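Local coordinates for pantothenate synthetase (PDB 3N8H), which probably catalyses the ATP-dependent condensation of pantoate with beta-alanine by way of a pantoyl-adenylate intermediate, the last step of pantothenate biosynthesis, at residues M32-I40 with P186-L194; Q232-L243 with R251-E259. One frame throughout, in Å; residues are numbered along the deposited sequence.

Interaction 1. Residues M32-I40 with P186-L194; sequences MGALHNGHI and PLSSRNKNL. With AMP (adenosine monophosphate), chain D; PRO (proline), chain C.
His36 lays its imidazole against the backbone of Leu187 to Ser189 beside the bound AMP. It opens the sequence His36-Asn37-Gly38-His39, the HIGH-type signature of this nucleotide-binding fold, at the start of helix 37-49. From CB the ring is swung between the backbone N and the carbonyl carbon (chi1 52°), and chi2 (67°) turns ND1 to Gly38 N, which makes a weak capping bond to it. Leu187 CB lies over the same ring in a CH-pi contact, 4.2 Å from the centroid, while CD2 comes 3.4 Å from Ser189 N. CE1 points at the adenine, 3.4 Å from AMP N7, and NE2 reaches a water that Ser189 N and AMP O2P also hold. On the opposite face sits His39 ND1, which accepts from His36 N in the plane of its own ring and completes a capping box. That bond helps to fix the second imidazole, that of the predicted proton donor, whose NE2 donates to AMP O1P at 2.9 Å. A second water links Gly33 O and Ser189 OG to O1P, which Met32 N also binds.

At the other end of the nucleotide, Leu187 O takes AMP N6 at 2.7 Å, and Lys152 binds the same oxygen. Lys192 NZ makes a weak bond of 2.8 Å to Ala34 O. Arg190 NH1 and NH2 both donate to one oxygen, O of the bound proline, and NH2 also forms a salt bridge with Asp69. Residues 32-40 thus hold the phosphate directly and 186-194 through two waters, consistent with stabilisation of an adenylate intermediate.

Interaction 2. Residues Q232-L243 with R251-E259; sequences QYIQKLNNRIFL and RLIDNFLKE
Asn255 OD1 is gripped by two nitrogens of Arg240, NE at 2.9 Å and NH2 at 2.8 Å, in a side-on approach close to the guanidinium plane. Arg240 and Asn255 belong to the antiparallel hairpin of strands 240-247 and 250-257, whose short segments run at 170° to each other. The bend of the arginine at chi3 (72°) brings this edge round to the amide, and Glu151 pairs with NH2 and takes Asn255 ND2 on its backbone oxygen. Ile241 with Phe256 and Leu243 with Asp254 are the hydrogen-bonded pairs of the hairpin, each joined by two backbone bonds.

On the Ile241 side of the sheet the Phe256 ring leans across, CE1 meeting Ile241 CB at 3.5 Å and CE2 meeting Leu243 CD2 at 3.9 Å. On the other face of the sheet Phe242 lies alongside Asn255, whose CB sits over the ring face.

Farther along, Gln232 and Tyr233 form a classic bulge against Ala244. Arg251 approaches Gln232 there in one of its two modelled conformers, a contact that is therefore doubtful. At the turn, Lys258 N donates to Asn239 O at 2.9 Å, nearly straight (179°).

In the fold
Both segments of interaction 1 precede those of interaction 2 in the sequence, and the centres of the two contacts lie 19 Å apart. The first joins the loop after strand 26-31 of the parallel sheet, and the start of helix 37-49, to the loop that leads into helix 196-210; the second lies within the separate three-stranded antiparallel sheet near the C-terminus. They meet where residues 186-194 run beside strand 250-257: Pro186 CG packs 3.3 Å from Asp254 CG, and Asn191 OD1 lies 3.3 Å from Leu252 CD2. One flank of the nucleotide-binding loop therefore rests on the antiparallel sheet, with the Ile253 side chain about 6 Å from the proline and that of Asp254 about 8 Å from AMP.

Interaction 1. Residues M32-I40 with P186-L194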
loop_
_atom_site.group_PDB
_atom_site.type_symbol
_atom_site.label_atom_id
_atom_site.label_comp_id
_atom_site.label_asym_id
_atom_site.label_seq_id
_atom_site.Cartn_x
_atom_site.Cartn_y
_atom_site.Cartn_z
HETATM N N MSE A 32 -6.837 16.587 -9.766
HETATM C CA MSE A 32 -5.594 17.347 -9.623
HETATM C C MSE A 32 -5.863 18.821 -9.987
HETATM O O MSE A 32 -4.973 19.537 -10.422
HETATM C CB MSE A 32 -4.471 16.749 -10.477
HETATM C CG MSE A 32 -4.309 15.215 -10.317
HETATM SE SE MSE A 32 -2.480 14.593 -10.671
HETATM C CE MSE A 32 -2.382 15.094 -12.562
ATOM N N GLY A 33 -7.100 19.272 -9.806
ATOM C CA GLY A 33 -7.407 20.689 -9.959
ATOM C C GLY A 33 -7.594 21.090 -11.416
ATOM O O GLY A 33 -7.675 20.219 -12.287
ATOM N N ALA A 34 -7.668 22.401 -11.680
ATOM C CA ALA A 34 -7.872 22.920 -13.053
ATOM C C ALA A 34 -9.124 22.301 -13.683
ATOM O O ALA A 34 -9.083 21.692 -14.763
ATOM C CB ALA A 34 -6.637 22.672 -13.916
ATOM N N LEU A 35 -10.241 22.479 -12.987
ATOM C CA LEU A 35 -11.463 21.724 -13.221
ATOM C C LEU A 35 -12.179 22.040 -14.533
ATOM O O LEU A 35 -12.416 23.189 -14.875
ATOM C CB LEU A 35 -12.431 21.963 -12.069
ATOM C CG LEU A 35 -11.883 21.575 -10.706
ATOM C CD1 LEU A 35 -12.847 22.014 -9.603
ATOM C CD2 LEU A 35 -11.636 20.080 -10.666
ATOM N N HIS A 36 -12.557 20.998 -15.250
ATOM C CA HIS A 36 -13.311 21.173 -16.459
ATOM C C HIS A 36 -14.620 20.364 -16.403
ATOM O O HIS A 36 -14.948 19.706 -15.397
ATOM C CB HIS A 36 -12.459 20.752 -17.644
ATOM C CG HIS A 36 -11.865 19.388 -17.489
ATOM N ND1 HIS A 36 -12.633 18.241 -17.470
ATOM C CD2 HIS A 36 -10.579 18.986 -17.338
ATOM C CE1 HIS A 36 -11.844 17.192 -17.322
ATOM N NE2 HIS A 36 -10.590 17.615 -17.244
ATOM N N ASN A 37 -15.389 20.462 -17.481
ATOM C CA ASN A 37 -16.670 19.784 -17.567
ATOM C C ASN A 37 -16.569 18.270 -17.348
ATOM O O ASN A 37 -17.530 17.632 -16.890
ATOM C CB ASN A 37 -17.368 20.139 -18.883
ATOM C CG ASN A 37 -18.001 21.523 -18.851
ATOM O OD1 ASN A 37 -18.192 22.106 -17.789
ATOM N ND2 ASN A 37 -18.349 22.045 -20.017
ATOM N N GLY A 38 -15.407 17.698 -17.659
ATOM C CA GLY A 38 -15.142 16.310 -17.323
ATOM C C GLY A 38 -15.302 16.136 -15.822
ATOM O O GLY A 38 -16.129 15.351 -15.347
ATOM N N HIS A 39 -14.520 16.885 -15.058
ATOM C CA HIS A 39 -14.626 16.804 -13.605
ATOM C C HIS A 39 -16.035 17.132 -13.141
ATOM O O HIS A 39 -16.558 16.535 -12.188
ATOM C CB HIS A 39 -13.671 17.777 -12.926
ATOM C CG HIS A 39 -12.229 17.559 -13.266
ATOM N ND1 HIS A 39 -11.484 18.490 -13.961
ATOM C CD2 HIS A 39 -11.390 16.527 -12.994
ATOM C CE1 HIS A 39 -10.245 18.042 -14.093
ATOM N NE2 HIS A 39 -10.162 16.858 -13.512
ATOM N N ILE A 40 -16.644 18.113 -13.793
ATOM C CA ILE A 40 -17.930 18.587 -13.330
ATOM C C ILE A 40 -18.992 17.489 -13.439
ATOM O O ILE A 40 -19.878 17.385 -12.585
ATOM C CB ILE A 40 -18.362 19.831 -14.102
ATOM C CG1 ILE A 40 -17.451 21.010 -13.730
ATOM C CG2 ILE A 40 -19.818 20.165 -13.807
ATOM C CD1 ILE A 40 -17.764 22.304 -14.528
ATOM N N PRO A 186 -11.553 14.616 -26.066
ATOM C CA PRO A 186 -11.843 14.518 -24.643
ATOM C C PRO A 186 -11.482 15.809 -23.921
ATOM O O PRO A 186 -10.461 16.436 -24.220
ATOM C CB PRO A 186 -10.883 13.423 -24.156
ATOM C CG PRO A 186 -10.495 12.679 -25.335
ATOM C CD PRO A 186 -10.579 13.598 -26.506
ATOM N N LEU A 187 -12.306 16.201 -22.961
ATOM C CA LEU A 187 -11.907 17.273 -22.049
ATOM C C LEU A 187 -10.765 16.792 -21.141
ATOM O O LEU A 187 -10.779 15.654 -20.648
ATOM C CB LEU A 187 -13.110 17.745 -21.238
ATOM C CG LEU A 187 -14.177 18.332 -22.160
ATOM C CD1 LEU A 187 -15.449 18.571 -21.382
ATOM C CD2 LEU A 187 -13.635 19.616 -22.794
ATOM N N SER A 188 -9.755 17.644 -20.957
ATOM C CA SER A 188 -8.592 17.320 -20.122
ATOM C C SER A 188 -7.935 18.610 -19.618
ATOM O O SER A 188 -7.906 19.600 -20.348
ATOM C CB SER A 188 -7.580 16.528 -20.947
ATOM O OG SER A 188 -6.764 15.729 -20.114
ATOM N N SER A 189 -7.399 18.594 -18.397
ATOM C CA SER A 189 -6.771 19.787 -17.818
ATOM C C SER A 189 -5.586 20.280 -18.647
ATOM O O SER A 189 -5.406 21.482 -18.826
ATOM C CB SER A 189 -6.339 19.549 -16.359
ATOM O OG SER A 189 -7.471 19.269 -15.544
ATOM N N ARG A 190 -4.780 19.346 -19.148
ATOM C CA ARG A 190 -3.625 19.703 -19.966
ATOM C C ARG A 190 -4.034 20.433 -21.256
ATOM O O ARG A 190 -3.210 21.132 -21.868
ATOM C CB ARG A 190 -2.769 18.461 -20.276
ATOM C CG ARG A 190 -1.859 18.019 -19.119
ATOM C CD ARG A 190 -1.013 16.784 -19.526
ATOM N NE ARG A 190 -0.274 16.203 -18.405
ATOM C CZ ARG A 190 -0.780 15.295 -17.571
ATOM N NH1 ARG A 190 -2.022 14.861 -17.739
ATOM N NH2 ARG A 190 -0.051 14.814 -16.571
ATOM N N ASN A 191 -5.297 20.278 -21.664
ATOM C CA ASN A 191 -5.818 21.011 -22.818
ATOM C C ASN A 191 -5.613 22.520 -22.642
ATOM O O ASN A 191 -5.553 23.263 -23.630
ATOM C CB ASN A 191 -7.332 20.767 -23.026
ATOM C CG ASN A 191 -7.660 19.390 -23.605
ATOM O OD1 ASN A 191 -6.798 18.516 -23.714
ATOM N ND2 ASN A 191 -8.926 19.199 -23.971
ATOM N N LYS A 192 -5.566 22.983 -21.388
ATOM C CA LYS A 192 -5.440 24.426 -21.138
ATOM C C LYS A 192 -4.064 24.923 -21.582
ATOM O O LYS A 192 -3.847 26.119 -21.717
ATOM C CB LYS A 192 -5.703 24.781 -19.667
ATOM C CG LYS A 192 -7.147 24.517 -19.226
ATOM C CD LYS A 192 -7.230 24.033 -17.786
ATOM C CE LYS A 192 -8.538 23.285 -17.534
ATOM N NZ LYS A 192 -9.310 23.919 -16.445
ATOM N N ASN A 193 -3.148 23.984 -21.811
ATOM C CA ASN A 193 -1.800 24.313 -22.255
ATOM C C ASN A 193 -1.684 24.358 -23.773
ATOM O O ASN A 193 -0.646 24.742 -24.308
ATOM C CB ASN A 193 -0.780 23.337 -21.656
ATOM C CG ASN A 193 -0.499 23.625 -20.186
ATOM O OD1 ASN A 193 -0.840 24.702 -19.678
ATOM N ND2 ASN A 193 0.110 22.665 -19.495
ATOM N N LEU A 194 -2.762 23.987 -24.463
ATOM C CA LEU A 194 -2.772 24.031 -25.926
ATOM C C LEU A 194 -2.968 25.444 -26.453
ATOM O O LEU A 194 -3.870 26.166 -26.005
ATOM C CB LEU A 194 -3.898 23.171 -26.486
ATOM C CG LEU A 194 -3.911 21.672 -26.204
ATOM C CD1 LEU A 194 -5.287 21.109 -26.645
ATOM C CD2 LEU A 194 -2.749 20.984 -26.922
HETATM P P AMP D . -7.389 14.326 -13.368
HETATM O O1P AMP D . -7.741 15.595 -12.598
HETATM O O2P AMP D . -7.135 14.486 -14.836
HETATM O O3P AMP D . -6.360 13.498 -12.689
HETATM O "O5'" AMP D . -8.803 13.533 -13.399
HETATM C "C5'" AMP D . -9.625 13.381 -12.241
HETATM C "C4'" AMP D . -10.781 12.459 -12.541
HETATM O "O4'" AMP D . -11.592 13.049 -13.607
HETATM C "C3'" AMP D . -10.364 11.059 -13.026
HETATM O "O3'" AMP D . -11.313 10.083 -12.562
HETATM C "C2'" AMP D . -10.472 11.202 -14.539
HETATM O "O2'" AMP D . -10.615 9.994 -15.270
HETATM C "C1'" AMP D . -11.691 12.111 -14.668
HETATM N N9 AMP D . -11.760 12.777 -15.974
HETATM C C8 AMP D . -10.761 13.474 -16.563
HETATM N N7 AMP D . -11.153 13.924 -17.788
HETATM C C5 AMP D . -12.418 13.480 -18.000
HETATM C C6 AMP D . -13.411 13.600 -19.088
HETATM N N6 AMP D . -13.092 14.276 -20.203
HETATM N N1 AMP D . -14.615 13.018 -18.941
HETATM C C2 AMP D . -14.898 12.318 -17.816
HETATM N N3 AMP D . -14.048 12.171 -16.778
HETATM C C4 AMP D . -12.808 12.726 -16.806
HETATM N N PRO C . -4.509 12.425 -14.837
HETATM C CA PRO C . -3.437 11.878 -14.009
HETATM C C PRO C . -2.077 12.361 -14.514
HETATM O O PRO C . -2.011 12.972 -15.588
HETATM C CB PRO C . -3.584 10.370 -14.217
HETATM C CG PRO C . -5.044 10.180 -14.469
HETATM C CD PRO C . -5.498 11.404 -15.223
HETATM O O HOH W 1 -6.513 17.945 -13.154
HETATM O O HOH W 2 -8.160 16.337 -16.562
#

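Interaction 2. Residues Q232-L243 with R251-E259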
loop_
_atom_site.group_PDB
_atom_site.type_symbol
_atom_site.label_atom_id
_atom_site.label_comp_id
_atom_site.label_asym_id
_atom_site.label_seq_id
_atom_site.Cartn_x
_atom_site.Cartn_y
_atom_site.Cartn_z
ATOM N N GLN A 232 1.985 8.683 -29.760
ATOM C CA GLN A 232 2.744 7.818 -28.850
ATOM C C GLN A 232 2.416 6.347 -29.087
ATOM O O GLN A 232 3.308 5.509 -29.302
ATOM C CB GLN A 232 2.446 8.184 -27.386
ATOM C CG GLN A 232 2.974 9.536 -26.955
ATOM C CD GLN A 232 4.258 9.432 -26.134
ATOM O OE1 GLN A 232 4.216 9.103 -24.941
ATOM N NE2 GLN A 232 5.408 9.724 -26.768
ATOM N N TYR A 233 1.130 6.022 -29.005
ATOM C CA TYR A 233 0.691 4.663 -29.305
ATOM C C TYR A 233 -0.765 4.684 -29.704
ATOM O O TYR A 233 -1.513 5.613 -29.374
ATOM C CB TYR A 233 0.924 3.708 -28.123
ATOM C CG TYR A 233 0.142 4.052 -26.874
ATOM C CD1 TYR A 233 0.739 4.755 -25.823
ATOM C CD2 TYR A 233 -1.194 3.690 -26.749
ATOM C CE1 TYR A 233 0.025 5.078 -24.680
ATOM C CE2 TYR A 233 -1.914 4.011 -25.615
ATOM C CZ TYR A 233 -1.300 4.702 -24.581
ATOM O OH TYR A 233 -2.023 5.015 -23.449
ATOM N N ILE A 234 -1.149 3.682 -30.475
ATOM C CA ILE A 234 -2.559 3.409 -30.718
ATOM C C ILE A 234 -2.709 1.894 -30.759
ATOM O O ILE A 234 -1.923 1.194 -31.417
ATOM C CB ILE A 234 -3.102 4.082 -32.009
ATOM C CG1 ILE A 234 -4.629 3.939 -32.099
ATOM C CG2 ILE A 234 -2.397 3.532 -33.271
ATOM C CD1 ILE A 234 -5.258 4.898 -33.127
ATOM N N GLN A 235 -3.685 1.384 -30.023
ATOM C CA GLN A 235 -3.846 -0.057 -29.907
ATOM C C GLN A 235 -5.292 -0.450 -29.682
ATOM O O GLN A 235 -6.084 0.308 -29.094
ATOM C CB GLN A 235 -3.017 -0.584 -28.730
ATOM C CG GLN A 235 -1.519 -0.493 -28.932
ATOM C CD GLN A 235 -0.784 -1.713 -28.408
ATOM O OE1 GLN A 235 -1.364 -2.573 -27.736
ATOM N NE2 GLN A 235 0.503 -1.787 -28.707
ATOM N N LYS A 236 -5.635 -1.643 -30.148
ATOM C CA LYS A 236 -6.897 -2.267 -29.769
ATOM C C LYS A 236 -6.668 -3.194 -28.595
ATOM O O LYS A 236 -5.861 -4.110 -28.668
ATOM C CB LYS A 236 -7.490 -3.063 -30.926
ATOM C CG LYS A 236 -7.695 -2.253 -32.186
ATOM C CD LYS A 236 -8.187 -3.124 -33.328
ATOM C CE LYS A 236 -8.068 -2.402 -34.648
ATOM N NZ LYS A 236 -8.532 -3.268 -35.789
ATOM N N LEU A 237 -7.363 -2.936 -27.500
ATOM C CA LEU A 237 -7.362 -3.860 -26.374
ATOM C C LEU A 237 -8.796 -4.328 -26.214
ATOM O O LEU A 237 -9.691 -3.521 -25.948
ATOM C CB LEU A 237 -6.876 -3.175 -25.097
ATOM C CG LEU A 237 -6.256 -3.996 -23.950
ATOM C CD1 LEU A 237 -6.825 -3.558 -22.597
ATOM C CD2 LEU A 237 -6.376 -5.509 -24.142
ATOM N N ASN A 238 -9.024 -5.624 -26.396
ATOM C CA ASN A 238 -10.386 -6.139 -26.392
ATOM C C ASN A 238 -11.191 -5.484 -27.513
ATOM O O ASN A 238 -10.824 -5.597 -28.684
ATOM C CB ASN A 238 -11.034 -5.927 -25.025
ATOM C CG ASN A 238 -10.536 -6.918 -23.997
ATOM O OD1 ASN A 238 -10.969 -8.070 -23.981
ATOM N ND2 ASN A 238 -9.606 -6.487 -23.147
ATOM N N ASN A 239 -12.277 -4.796 -27.179
ATOM C CA ASN A 239 -13.025 -4.111 -28.229
ATOM C C ASN A 239 -12.938 -2.589 -28.136
ATOM O O ASN A 239 -13.811 -1.872 -28.633
ATOM C CB ASN A 239 -14.481 -4.592 -28.285
ATOM C CG ASN A 239 -15.128 -4.662 -26.916
ATOM O OD1 ASN A 239 -14.932 -3.779 -26.076
ATOM N ND2 ASN A 239 -15.910 -5.721 -26.684
ATOM N N ARG A 240 -11.866 -2.103 -27.516
ATOM C CA ARG A 240 -11.649 -0.663 -27.395
ATOM C C ARG A 240 -10.404 -0.260 -28.151
ATOM O O ARG A 240 -9.488 -1.062 -28.340
ATOM C CB ARG A 240 -11.516 -0.252 -25.922
ATOM C CG ARG A 240 -12.679 -0.734 -25.056
ATOM C CD ARG A 240 -12.601 -0.209 -23.637
ATOM N NE ARG A 240 -12.903 1.214 -23.586
ATOM C CZ ARG A 240 -14.126 1.717 -23.466
ATOM N NH1 ARG A 240 -15.187 0.923 -23.368
ATOM N NH2 ARG A 240 -14.287 3.018 -23.435
ATOM N N ILE A 241 -10.390 0.982 -28.606
ATOM C CA ILE A 241 -9.173 1.624 -29.063
ATOM C C ILE A 241 -8.597 2.483 -27.939
ATOM O O ILE A 241 -9.319 3.287 -27.325
ATOM C CB ILE A 241 -9.450 2.545 -30.252
ATOM C CG1 ILE A 241 -10.085 1.771 -31.407
ATOM C CG2 ILE A 241 -8.166 3.246 -30.696
ATOM C CD1 ILE A 241 -9.222 0.627 -31.946
ATOM N N PHE A 242 -7.301 2.307 -27.689
ATOM C CA PHE A 242 -6.515 3.137 -26.782
ATOM C C PHE A 242 -5.459 3.929 -27.556
ATOM O O PHE A 242 -4.761 3.384 -28.404
ATOM C CB PHE A 242 -5.788 2.262 -25.759
ATOM C CG PHE A 242 -6.698 1.628 -24.751
ATOM C CD1 PHE A 242 -6.739 2.095 -23.448
ATOM C CD2 PHE A 242 -7.536 0.588 -25.123
ATOM C CE1 PHE A 242 -7.587 1.513 -22.523
ATOM C CE2 PHE A 242 -8.379 -0.008 -24.204
ATOM C CZ PHE A 242 -8.406 0.461 -22.902
ATOM N N LEU A 243 -5.325 5.206 -27.245
ATOM C CA LEU A 243 -4.263 6.015 -27.848
ATOM C C LEU A 243 -3.782 7.128 -26.931
ATOM O O LEU A 243 -4.445 7.475 -25.937
ATOM C CB LEU A 243 -4.685 6.602 -29.206
ATOM C CG LEU A 243 -5.619 7.810 -29.188
ATOM C CD1 LEU A 243 -5.313 8.673 -30.383
ATOM C CD2 LEU A 243 -7.051 7.328 -29.236
ATOM N N ARG A 251 0.701 16.267 -23.632
ATOM C CA ARG A 251 0.432 14.858 -23.870
ATOM C C ARG A 251 -1.022 14.547 -23.512
ATOM O O ARG A 251 -1.420 14.711 -22.362
ATOM C CB ARG A 251 1.382 13.969 -23.066
ATOM C CG ARG A 251 1.347 12.487 -23.444
ATOM C CD ARG A 251 2.193 11.645 -22.454
ATOM N NE ARG A 251 2.088 10.238 -22.794
ATOM C CZ ARG A 251 1.132 9.427 -22.336
ATOM N NH1 ARG A 251 0.241 9.884 -21.484
ATOM N NH2 ARG A 251 1.086 8.158 -22.720
ATOM N N LEU A 252 -1.801 14.121 -24.504
ATOM C CA LEU A 252 -3.213 13.752 -24.307
ATOM C C LEU A 252 -3.476 12.270 -24.585
ATOM O O LEU A 252 -2.787 11.668 -25.410
ATOM C CB LEU A 252 -4.099 14.574 -25.232
ATOM C CG LEU A 252 -3.993 16.093 -25.051
ATOM C CD1 LEU A 252 -4.990 16.771 -25.971
ATOM C CD2 LEU A 252 -4.192 16.488 -23.567
ATOM N N ILE A 253 -4.475 11.695 -23.896
ATOM C CA ILE A 253 -4.835 10.292 -24.074
ATOM C C ILE A 253 -6.329 10.177 -24.272
ATOM O O ILE A 253 -7.103 11.102 -23.944
ATOM C CB ILE A 253 -4.403 9.388 -22.871
ATOM C CG1 ILE A 253 -5.442 9.389 -21.725
ATOM C CG2 ILE A 253 -3.019 9.778 -22.369
ATOM C CD1 ILE A 253 -5.051 8.534 -20.514
ATOM N N ASP A 254 -6.726 9.034 -24.812
ATOM C CA ASP A 254 -8.128 8.722 -25.032
ATOM C C ASP A 254 -8.348 7.196 -25.144
ATOM O O ASP A 254 -7.435 6.431 -25.458
ATOM C CB ASP A 254 -8.622 9.445 -26.304
ATOM C CG ASP A 254 -10.133 9.564 -26.360
ATOM O OD1 ASP A 254 -10.833 9.109 -25.398
ATOM O OD2 ASP A 254 -10.630 10.081 -27.380
ATOM N N ASN A 255 -9.566 6.752 -24.872
ATOM C CA ASN A 255 -9.952 5.411 -25.252
ATOM C C ASN A 255 -11.456 5.426 -25.517
ATOM O O ASN A 255 -12.189 6.233 -24.936
ATOM C CB ASN A 255 -9.575 4.408 -24.158
ATOM C CG ASN A 255 -10.531 4.431 -23.036
ATOM O OD1 ASN A 255 -11.568 3.741 -23.065
ATOM N ND2 ASN A 255 -10.253 5.284 -22.061
ATOM N N PHE A 256 -11.905 4.581 -26.430
ATOM C CA PHE A 256 -13.329 4.470 -26.770
ATOM C C PHE A 256 -13.571 3.100 -27.399
ATOM O O PHE A 256 -12.622 2.444 -27.840
ATOM C CB PHE A 256 -13.744 5.597 -27.748
ATOM C CG PHE A 256 -12.693 5.911 -28.802
ATOM C CD1 PHE A 256 -12.497 5.063 -29.878
ATOM C CD2 PHE A 256 -11.892 7.049 -28.699
ATOM C CE1 PHE A 256 -11.532 5.345 -30.857
ATOM C CE2 PHE A 256 -10.913 7.332 -29.664
ATOM C CZ PHE A 256 -10.739 6.465 -30.750
ATOM N N LEU A 257 -14.830 2.664 -27.433
ATOM C CA LEU A 257 -15.207 1.433 -28.133
ATOM C C LEU A 257 -14.876 1.552 -29.617
ATOM O O LEU A 257 -15.099 2.594 -30.211
ATOM C CB LEU A 257 -16.699 1.174 -27.974
ATOM C CG LEU A 257 -17.188 0.841 -26.565
ATOM C CD1 LEU A 257 -18.706 0.854 -26.509
ATOM C CD2 LEU A 257 -16.654 -0.517 -26.146
ATOM N N LYS A 258 -14.330 0.487 -30.208
ATOM C CA LYS A 258 -13.970 0.488 -31.627
ATOM C C LYS A 258 -15.190 0.688 -32.520
ATOM O O LYS A 258 -15.125 1.398 -33.517
ATOM C CB LYS A 258 -13.219 -0.805 -31.990
ATOM C CG LYS A 258 -12.813 -0.939 -33.467
ATOM C CD LYS A 258 -13.921 -1.579 -34.305
ATOM C CE LYS A 258 -13.445 -1.965 -35.705
ATOM N NZ LYS A 258 -12.402 -3.035 -35.678
ATOM N N GLU A 259 -16.303 0.063 -32.143
ATOM C CA GLU A 259 -17.549 0.142 -32.904
ATOM C C GLU A 259 -18.119 1.563 -32.972
ATOM O O GLU A 259 -18.755 1.947 -33.965
ATOM C CB GLU A 259 -18.593 -0.811 -32.299
ATOM C CG GLU A 259 -20.054 -0.436 -32.573
ATOM C CD GLU A 259 -20.520 -0.771 -33.991
ATOM O OE1 GLU A 259 -19.799 -1.500 -34.711
ATOM O OE2 GLU A 259 -21.617 -0.309 -34.382
HETATM O O HOH W 3 -16.138 -1.783 -29.955
#